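Local coordinates for protein Rho-class glutathione S-transferase (Laternula elliptica, PDB 3QAV) that probably transfers glutathione to electrophilic substrates, at residues 70-73 against 79-82. Residues are numbered along the deposited sequence; the frame is centred on the assembly and turned at random.
Sequences LELN and PTFT
L72 sits across two threonines of strand 80-83, and nonpolar packing makes up most of the contact. Its CB comes to 3.5 Å from CG2 of T80, a tight carbon pair, while CD2 reaches further along the strand and lies 3.7 Å from CG2 of T82. The leucine crosses both threonines at about a right angle. In T80 the methyl is anti to the backbone N and OG1 anti to the carbonyl carbon (chi1 -69°), which puts CG2 under L72 and sends the hydroxyl to N73.

At the other end of the contact, CB of N73 lies 3.5 Å from T80 OG1, a van der Waals approach. That hydroxyl has a weak hydrogen bond with the carbonyl O of Q77, a glutathione-binding residue, and ND2 of N89 is hydrogen-bonded to L72 O. Y30 and F28 of strand 28-31 flank the same residues, touching L72 and T80, and T82, respectively. An alanine in place of L72 would probably leave the T82 methyl without its leucine cover and thin the packing over T80.

Between the two segments the join is made by nonpolar touches, so it depends on fit of shape, and the hydrogen bonds nearby go to other parts of the chain. It lies in the thioredoxin-like N-terminal domain, next to the turn leading through Q77 to the cis-proline P79.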
ATOM      1  N   LEU A  70       0.816   2.893 -22.238  1.00 37.41           N
ATOM      2  CA  LEU A  70       0.441   1.485 -22.176  1.00 38.63           C
ATOM      3  C   LEU A  70       1.594   0.545 -22.505  1.00 38.14           C
ATOM      4  O   LEU A  70       1.735  -0.499 -21.876  1.00 38.26           O
ATOM      5  CB  LEU A  70      -0.750   1.212 -23.096  1.00 39.21           C
ATOM      6  CG  LEU A  70      -2.049   1.910 -22.658  1.00 41.23           C
ATOM      7  CD1 LEU A  70      -3.096   1.766 -23.742  1.00 41.65           C
ATOM      8  CD2 LEU A  70      -2.549   1.320 -21.336  1.00 39.21           C
ATOM      9  N   GLU A  71       2.428   0.912 -23.471  1.00 38.87           N
ATOM     10  CA  GLU A  71       3.565   0.060 -23.820  1.00 42.24           C
ATOM     11  C   GLU A  71       4.402  -0.209 -22.574  1.00 42.04           C
ATOM     12  O   GLU A  71       4.845  -1.333 -22.342  1.00 42.32           O
ATOM     13  CB  GLU A  71       4.444   0.730 -24.873  1.00 44.49           C
ATOM     14  CG  GLU A  71       4.449   0.032 -26.219  1.00 49.26           C
ATOM     15  CD  GLU A  71       5.425   0.670 -27.196  1.00 53.97           C
ATOM     16  OE1 GLU A  71       5.369   1.908 -27.365  1.00 56.32           O
ATOM     17  OE2 GLU A  71       6.243  -0.063 -27.799  1.00 55.70           O
ATOM     18  N   LEU A  72       4.604   0.837 -21.778  1.00 40.94           N
ATOM     19  CA  LEU A  72       5.383   0.754 -20.546  1.00 40.13           C
ATOM     20  C   LEU A  72       4.568   0.300 -19.342  1.00 38.69           C
ATOM     21  O   LEU A  72       5.083  -0.375 -18.452  1.00 38.71           O
ATOM     22  CB  LEU A  72       5.991   2.121 -20.224  1.00 39.06           C
ATOM     23  CG  LEU A  72       7.298   2.530 -20.902  1.00 40.63           C
ATOM     24  CD1 LEU A  72       7.280   2.107 -22.348  1.00 43.98           C
ATOM     25  CD2 LEU A  72       7.489   4.043 -20.767  1.00 38.47           C
ATOM     26  N   ASN A  73       3.293   0.674 -19.317  1.00 38.24           N
ATOM     27  CA  ASN A  73       2.421   0.348 -18.194  1.00 36.37           C
ATOM     28  C   ASN A  73       1.044  -0.086 -18.679  1.00 36.27           C
ATOM     29  O   ASN A  73       0.187   0.751 -18.973  1.00 34.48           O
ATOM     30  CB  ASN A  73       2.293   1.587 -17.298  1.00 37.15           C
ATOM     31  CG  ASN A  73       1.573   1.305 -15.995  1.00 39.43           C
ATOM     32  OD1 ASN A  73       1.438   2.194 -15.149  1.00 39.39           O
ATOM     33  ND2 ASN A  73       1.107   0.070 -15.822  1.00 35.58           N
ATOM     34  N   PRO A  79       2.329   7.449 -11.931  1.00 27.15           N
ATOM     35  CA  PRO A  79       3.573   7.548 -12.695  1.00 28.07           C
ATOM     36  C   PRO A  79       4.049   6.276 -13.382  1.00 28.77           C
ATOM     37  O   PRO A  79       3.814   5.164 -12.916  1.00 26.26           O
ATOM     38  CB  PRO A  79       4.571   8.002 -11.640  1.00 26.85           C
ATOM     39  CG  PRO A  79       4.133   7.192 -10.456  1.00 27.38           C
ATOM     40  CD  PRO A  79       2.618   7.421 -10.488  1.00 29.22           C
ATOM     41  N   THR A  80       4.714   6.470 -14.514  1.00 29.41           N
ATOM     42  CA  THR A  80       5.320   5.387 -15.268  1.00 30.33           C
ATOM     43  C   THR A  80       6.753   5.899 -15.302  1.00 31.15           C
ATOM     44  O   THR A  80       6.996   7.073 -15.578  1.00 30.78           O
ATOM     45  CB  THR A  80       4.740   5.261 -16.682  1.00 30.42           C
ATOM     46  OG1 THR A  80       3.391   4.795 -16.594  1.00 29.08           O
ATOM     47  CG2 THR A  80       5.554   4.265 -17.500  1.00 29.34           C
ATOM     48  N   PHE A  81       7.698   5.022 -15.012  1.00 31.53           N
ATOM     49  CA  PHE A  81       9.086   5.431 -14.914  1.00 32.04           C
ATOM     50  C   PHE A  81      10.053   4.486 -15.606  1.00 32.19           C
ATOM     51  O   PHE A  81       9.869   3.273 -15.572  1.00 31.95           O
ATOM     52  CB  PHE A  81       9.416   5.521 -13.416  1.00 31.80           C
ATOM     53  CG  PHE A  81      10.872   5.723 -13.099  1.00 31.17           C
ATOM     54  CD1 PHE A  81      11.359   6.986 -12.788  1.00 32.29           C
ATOM     55  CD2 PHE A  81      11.738   4.640 -13.036  1.00 31.25           C
ATOM     56  CE1 PHE A  81      12.689   7.168 -12.411  1.00 32.91           C
ATOM     57  CE2 PHE A  81      13.067   4.812 -12.661  1.00 32.53           C
ATOM     58  CZ  PHE A  81      13.543   6.077 -12.349  1.00 31.59           C
ATOM     59  N   THR A  82      11.077   5.054 -16.239  1.00 33.01           N
ATOM     60  CA  THR A  82      12.121   4.265 -16.883  1.00 34.81           C
ATOM     61  C   THR A  82      13.478   4.835 -16.472  1.00 36.39           C
ATOM     62  O   THR A  82      13.601   6.016 -16.125  1.00 34.77           O
ATOM     63  CB  THR A  82      12.045   4.302 -18.420  1.00 34.28           C
ATOM     64  OG1 THR A  82      12.403   5.609 -18.887  1.00 37.09           O
ATOM     65  CG2 THR A  82      10.647   3.944 -18.898  1.00 33.74           C
TER